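Local coordinates for protein aminomethyltransferase (Bartonella henselae, PDB 3GIR) that belongs to the aminomethyltransferase family, whose members combine a folate-binding domain with a C-terminal barrel domain, at residues V185-D188 and G193-L196; D129-R134 and L197-F202. All coordinates share one frame; numbering follows the deposited sequence.

Contact 1 (V185-D188 and G193-L196); sequences VLAD and GNEL
The carboxamide of N194 reaches back over the last turn of helix 182-188 and meets A187 and L186 with its nitrogen end. A187 CB lies on one side of the amide plane, 3.7 Å from N194 ND2, while L186 CD2 comes to 4.1 Å from N194 ND2 on the other side of that plane. ND2 also donates a hydrogen bond to A183 O, one turn before A187 in the helix, which probably sets how the amide is turned. The leucine and asparagine side chains reach across from opposite sides and pass alongside; with CG anti to the backbone N (chi1 -167°), L186 sends CD2 under the amide nitrogen and on to G193, 4.0 Å from G193 CA. G193 has a positive phi of 142°, a backbone shape that calls for glycine, and its lack of a side chain also lets the leucine methyl come close. G193 opens a type I turn, closed by L196 N bonding to G193 O at 2.9 Å. Across the two segments the touching is therefore van der Waals packing of methyl and methylene groups against a glycine and an amide, and the polar grip comes from the asparagine tying the returning chain to a helix carbonyl.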
ATOM      1  N   VAL A 185     -10.884   4.816  19.450  1.00 18.82           N
ATOM      2  CA  VAL A 185     -11.024   3.386  19.704  1.00 19.91           C
ATOM      3  C   VAL A 185      -9.729   2.848  20.343  1.00 19.74           C
ATOM      4  O   VAL A 185      -9.795   2.078  21.319  1.00 20.46           O
ATOM      5  CB  VAL A 185     -11.396   2.609  18.402  1.00 18.77           C
ATOM      6  CG1 VAL A 185     -11.279   1.109  18.595  1.00 20.25           C
ATOM      7  CG2 VAL A 185     -12.749   3.014  17.913  1.00 18.15           C
ATOM      8  N   LEU A 186      -8.584   3.209  19.758  1.00 18.60           N
ATOM      9  CA  LEU A 186      -7.302   2.774  20.239  1.00 19.81           C
ATOM     10  C   LEU A 186      -7.132   3.171  21.704  1.00 22.02           C
ATOM     11  O   LEU A 186      -6.808   2.342  22.537  1.00 22.06           O
ATOM     12  CB  LEU A 186      -6.164   3.341  19.410  1.00 19.38           C
ATOM     13  CG  LEU A 186      -4.800   2.782  19.561  1.00 21.99           C
ATOM     14  CD1 LEU A 186      -4.709   1.393  18.938  1.00 21.56           C
ATOM     15  CD2 LEU A 186      -3.772   3.690  19.070  1.00 21.27           C
ATOM     16  N   ALA A 187      -7.346   4.436  21.986  1.00 22.96           N
ATOM     17  CA  ALA A 187      -7.266   4.960  23.407  1.00 24.39           C
ATOM     18  C   ALA A 187      -8.210   4.203  24.340  1.00 25.88           C
ATOM     19  O   ALA A 187      -7.820   3.774  25.404  1.00 27.34           O
ATOM     20  CB  ALA A 187      -7.555   6.455  23.451  1.00 24.75           C
ATOM     21  N   ASP A 188      -9.447   4.003  23.932  1.00 25.47           N
ATOM     22  CA  ASP A 188     -10.422   3.345  24.814  1.00 26.37           C
ATOM     23  C   ASP A 188     -10.138   1.858  25.007  1.00 26.79           C
ATOM     24  O   ASP A 188     -10.618   1.236  25.960  1.00 28.13           O
ATOM     25  CB  ASP A 188     -11.854   3.548  24.294  1.00 26.38           C
ATOM     26  CG  ASP A 188     -12.357   4.998  24.392  1.00 30.14           C
ATOM     27  OD1 ASP A 188     -11.708   5.888  24.990  1.00 33.91           O
ATOM     28  OD2 ASP A 188     -13.418   5.277  23.768  1.00 32.19           O
ATOM     29  N   GLY A 193      -0.396   4.877  21.323  1.00 24.03           N
ATOM     30  CA  GLY A 193      -0.187   5.252  19.938  1.00 22.46           C
ATOM     31  C   GLY A 193      -0.799   6.589  19.560  1.00 22.03           C
ATOM     32  O   GLY A 193      -0.383   7.196  18.576  1.00 20.68           O
ATOM     33  N   ASN A 194      -1.710   7.118  20.401  1.00 21.33           N
ATOM     34  CA  ASN A 194      -2.262   8.403  20.115  1.00 22.86           C
ATOM     35  C   ASN A 194      -1.219   9.537  20.095  1.00 21.15           C
ATOM     36  O   ASN A 194      -1.447  10.566  19.451  1.00 23.26           O
ATOM     37  CB  ASN A 194      -3.383   8.721  21.082  1.00 23.03           C
ATOM     38  CG  ASN A 194      -4.726   8.382  20.568  1.00 21.88           C
ATOM     39  OD1 ASN A 194      -5.406   9.236  20.023  1.00 22.62           O
ATOM     40  ND2 ASN A 194      -5.158   7.129  20.772  1.00 22.49           N
ATOM     41  N   GLU A 195      -0.071   9.295  20.726  1.00 23.60           N
ATOM     42  CA  GLU A 195       1.079  10.222  20.742  1.00 24.09           C
ATOM     43  C   GLU A 195       1.902  10.236  19.458  1.00 24.73           C
ATOM     44  O   GLU A 195       2.692  11.172  19.228  1.00 27.07           O
ATOM     45  CB  GLU A 195       1.989   9.908  21.970  1.00 24.73           C
ATOM     46  N   LEU A 196       1.715   9.232  18.572  1.00 21.93           N
ATOM     47  CA  LEU A 196       2.425   9.212  17.327  1.00 21.08           C
ATOM     48  C   LEU A 196       1.937  10.326  16.391  1.00 18.79           C
ATOM     49  O   LEU A 196       0.749  10.668  16.362  1.00 20.82           O
ATOM     50  CB  LEU A 196       2.167   7.835  16.635  1.00 20.89           C
ATOM     51  CG  LEU A 196       2.739   6.622  17.353  1.00 20.91           C
ATOM     52  CD1 LEU A 196       2.190   5.292  16.700  1.00 19.35           C
ATOM     53  CD2 LEU A 196       4.302   6.668  17.358  1.00 22.66           C
TER

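Contact 2 (D129-R134 and L197-F202); sequences DLILTR and LFMQGF
M199, I131 and T133 carry this contact, with G201 contributing nearly as much surface. The methyl end of M199 does the reaching: CE comes to 4.4 Å from I131 CG2, a loose apolar touch between one branch of the isoleucine and the tip of the methionine. M199 does not head straight across. Its three torsions all lie on the same negative side (chi1 -61°), which curls the chain and brings only its far end near the strand. Near its root the same side chain is held against its neighbour, with M199 CG 3.5 Å above the plane of the F198 ring and over its centre; that ring is itself stacked with Y390.

The second meeting point is T133 opposite G201, where the CA atoms are 6.9 Å apart. T133 has OG1 at chi1 -58°, which puts CG2 anti to the backbone N and aims it at the glycine, 4.5 Å from G201 CA. The hydroxyl is engaged by S114 OG. Because G201 has no side chain, its backbone itself forms the surface that the threonine methyl meets.

The segment carrying M199 is shaped by a type II turn from L197 to Q200, in which Q200 N bonds to L197 O at 3.1 Å. L197 N also donates to Q200 OE1, 3.0 Å away and nearly straight at 175°, although it stands well above the plane of that carbonyl.

Strand 126-136 lies in the five-stranded antiparallel sheet between strands 114-120 and 139-144, whereas strand 201-202 is an outer strand of the six-stranded mixed sheet. The contact thus brings the edge of the mixed sheet, and the turn leading into it, against the antiparallel sheet: S114 also touches both I131 and M199, and F209 of strand 209-211 adjoins T133.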
ATOM      1  N   ASP A 129       6.841  -2.240  -3.388  1.00 18.28           N
ATOM      2  CA  ASP A 129       6.871  -1.019  -2.572  1.00 19.65           C
ATOM      3  C   ASP A 129       6.778  -1.420  -1.110  1.00 19.40           C
ATOM      4  O   ASP A 129       6.269  -2.518  -0.796  1.00 20.36           O
ATOM      5  CB  ASP A 129       5.875   0.056  -3.002  1.00 19.26           C
ATOM      6  CG  ASP A 129       4.471  -0.320  -2.996  1.00 23.38           C
ATOM      7  OD1 ASP A 129       4.059  -1.515  -2.916  1.00 25.60           O
ATOM      8  OD2 ASP A 129       3.681   0.701  -3.133  1.00 26.48           O
ATOM      9  N   LEU A 130       7.384  -0.592  -0.250  1.00 19.18           N
ATOM     10  CA  LEU A 130       7.648  -1.042   1.133  1.00 21.48           C
ATOM     11  C   LEU A 130       7.500   0.158   2.033  1.00 21.40           C
ATOM     12  O   LEU A 130       7.682   1.253   1.578  1.00 21.81           O
ATOM     13  CB  LEU A 130       9.132  -1.554   1.196  1.00 24.52           C
ATOM     14  CG  LEU A 130       9.653  -2.704   0.358  1.00 26.89           C
ATOM     15  CD1 LEU A 130      11.193  -2.898   0.303  1.00 30.06           C
ATOM     16  CD2 LEU A 130       9.029  -4.027   0.839  1.00 28.25           C
ATOM     17  N   ILE A 131       7.287  -0.046   3.338  1.00 18.25           N
ATOM     18  CA  ILE A 131       7.444   0.976   4.328  1.00 17.85           C
ATOM     19  C   ILE A 131       8.567   0.535   5.252  1.00 17.15           C
ATOM     20  O   ILE A 131       8.578  -0.607   5.792  1.00 17.29           O
ATOM     21  CB  ILE A 131       6.192   1.239   5.195  1.00 18.57           C
ATOM     22  CG1 ILE A 131       4.954   1.408   4.318  1.00 23.64           C
ATOM     23  CG2 ILE A 131       6.452   2.356   6.182  1.00 19.89           C
ATOM     24  CD1 ILE A 131       5.042   2.635   3.461  1.00 26.55           C
ATOM     25  N   LEU A 132       9.539   1.455   5.409  1.00 17.11           N
ATOM     26  CA  LEU A 132      10.723   1.268   6.270  1.00 17.13           C
ATOM     27  C   LEU A 132      10.568   2.153   7.515  1.00 17.57           C
ATOM     28  O   LEU A 132      10.314   3.353   7.373  1.00 18.29           O
ATOM     29  CB  LEU A 132      11.963   1.694   5.500  1.00 18.06           C
ATOM     30  CG  LEU A 132      13.299   1.714   6.293  1.00 18.93           C
ATOM     31  CD1 LEU A 132      13.766   0.344   6.718  1.00 21.50           C
ATOM     32  CD2 LEU A 132      14.382   2.392   5.518  1.00 19.70           C
ATOM     33  N   THR A 133      10.728   1.572   8.703  1.00 16.36           N
ATOM     34  CA  THR A 133      10.649   2.313   9.990  1.00 17.17           C
ATOM     35  C   THR A 133      11.873   2.045  10.782  1.00 18.40           C
ATOM     36  O   THR A 133      12.323   0.910  10.834  1.00 18.88           O
ATOM     37  CB  THR A 133       9.421   1.830  10.802  1.00 17.36           C
ATOM     38  OG1 THR A 133       8.249   2.041   9.997  1.00 18.91           O
ATOM     39  CG2 THR A 133       9.260   2.667  12.086  1.00 18.92           C
ATOM     40  N   ARG A 134      12.504   3.097  11.288  1.00 17.76           N
ATOM     41  CA  ARG A 134      13.639   2.930  12.182  1.00 19.49           C
ATOM     42  C   ARG A 134      13.146   2.763  13.594  1.00 19.22           C
ATOM     43  O   ARG A 134      12.296   3.557  14.054  1.00 19.32           O
ATOM     44  CB  ARG A 134      14.566   4.118  12.087  1.00 20.60           C
ATOM     45  CG  ARG A 134      15.845   3.927  12.844  1.00 20.90           C
ATOM     46  CD  ARG A 134      16.809   5.011  12.551  1.00 22.15           C
ATOM     47  NE  ARG A 134      18.174   4.577  12.907  1.00 20.64           N
ATOM     48  CZ  ARG A 134      19.239   5.319  12.567  1.00 24.77           C
ATOM     49  NH1 ARG A 134      19.075   6.486  11.970  1.00 24.85           N
ATOM     50  NH2 ARG A 134      20.460   4.887  12.869  1.00 27.93           N
ATOM     51  N   LEU A 197       2.823  10.823  15.582  1.00 20.13           N
ATOM     52  CA  LEU A 197       2.479  11.623  14.448  1.00 19.92           C
ATOM     53  C   LEU A 197       2.243  10.671  13.245  1.00 20.75           C
ATOM     54  O   LEU A 197       2.649   9.505  13.291  1.00 19.99           O
ATOM     55  CB  LEU A 197       3.581  12.652  14.118  1.00 21.40           C
ATOM     56  CG  LEU A 197       3.943  13.537  15.286  1.00 25.11           C
ATOM     57  CD1 LEU A 197       4.996  14.570  14.810  1.00 28.00           C
ATOM     58  CD2 LEU A 197       2.704  14.183  15.827  1.00 28.04           C
ATOM     59  N   PHE A 198       1.587  11.152  12.213  1.00 20.58           N
ATOM     60  CA  PHE A 198       1.556  10.417  10.929  1.00 19.24           C
ATOM     61  C   PHE A 198       2.909   9.965  10.481  1.00 19.54           C
ATOM     62  O   PHE A 198       3.876  10.726  10.480  1.00 20.27           O
ATOM     63  CB  PHE A 198       0.907  11.282   9.847  1.00 19.14           C
ATOM     64  CG  PHE A 198       0.732  10.592   8.528  1.00 18.67           C
ATOM     65  CD1 PHE A 198      -0.040   9.454   8.454  1.00 19.43           C
ATOM     66  CD2 PHE A 198       1.239  11.124   7.350  1.00 21.09           C
ATOM     67  CE1 PHE A 198      -0.207   8.817   7.286  1.00 21.89           C
ATOM     68  CE2 PHE A 198       1.023  10.509   6.134  1.00 21.11           C
ATOM     69  CZ  PHE A 198       0.318   9.330   6.092  1.00 21.50           C
ATOM     70  N   MET A 199       2.961   8.696  10.061  1.00 19.95           N
ATOM     71  CA  MET A 199       4.161   7.992   9.629  1.00 20.14           C
ATOM     72  C   MET A 199       5.278   7.857  10.677  1.00 18.48           C
ATOM     73  O   MET A 199       6.467   7.974  10.362  1.00 20.97           O
ATOM     74  CB  MET A 199       4.668   8.540   8.289  1.00 19.56           C
ATOM     75  CG  MET A 199       3.734   8.415   7.148  1.00 20.64           C
ATOM     76  SD  MET A 199       3.529   6.707   6.697  1.00 24.93           S
ATOM     77  CE  MET A 199       5.045   6.483   5.756  1.00 22.89           C
ATOM     78  N   GLN A 200       4.865   7.752  11.931  1.00 19.59           N
ATOM     79  CA  GLN A 200       5.722   7.333  13.040  1.00 19.80           C
ATOM     80  C   GLN A 200       5.292   5.974  13.534  1.00 19.93           C
ATOM     81  O   GLN A 200       4.125   5.619  13.368  1.00 20.86           O
ATOM     82  CB  GLN A 200       5.660   8.265  14.190  1.00 21.44           C
ATOM     83  CG  GLN A 200       6.321   9.577  13.853  1.00 24.08           C
ATOM     84  CD  GLN A 200       6.385  10.571  15.031  1.00 25.07           C
ATOM     85  OE1 GLN A 200       5.733  10.430  16.083  1.00 24.57           O
ATOM     86  NE2 GLN A 200       7.138  11.621  14.801  1.00 29.91           N
ATOM     87  N   GLY A 201       6.200   5.306  14.204  1.00 18.75           N
ATOM     88  CA  GLY A 201       5.969   3.991  14.775  1.00 19.45           C
ATOM     89  C   GLY A 201       6.784   3.782  16.023  1.00 21.30           C
ATOM     90  O   GLY A 201       7.720   4.558  16.307  1.00 21.66           O
ATOM     91  N   PHE A 202       6.410   2.772  16.784  1.00 19.20           N
ATOM     92  CA  PHE A 202       7.113   2.430  18.020  1.00 20.55           C
ATOM     93  C   PHE A 202       6.768   0.994  18.429  1.00 19.95           C
ATOM     94  O   PHE A 202       5.927   0.355  17.827  1.00 18.65           O
ATOM     95  CB  PHE A 202       6.805   3.443  19.156  1.00 21.96           C
ATOM     96  CG  PHE A 202       5.451   3.266  19.873  1.00 24.87           C
ATOM     97  CD1 PHE A 202       5.401   3.146  21.277  1.00 29.55           C
ATOM     98  CD2 PHE A 202       4.244   3.235  19.186  1.00 22.84           C
ATOM     99  CE1 PHE A 202       4.142   3.038  21.934  1.00 30.03           C
ATOM    100  CE2 PHE A 202       3.016   3.137  19.818  1.00 25.25           C
ATOM    101  CZ  PHE A 202       2.957   3.059  21.191  1.00 29.31           C
TER

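How the contacts relate
Both contacts belong to the folate-binding domain, and the chain runs directly from one into the other: L196 ends contact 1 and L197 begins the second segment of contact 2. They touch through F202, whose CZ is 3.8 Å from G193 N, and through L196, whose CD1 is 3.8 Å from F202 CD2. Each is partly buried, but contact 1 sits farther out, about 22 Å from the chain centre to its own, against about 12 Å for contact 2. Both set a methyl against a glycine. Contact 1, a local turn back onto a helix, includes an exposed alanine and adds an amide bonded to that helix; contact 2 joins sequence-distant parts of two sheets through apolar groups.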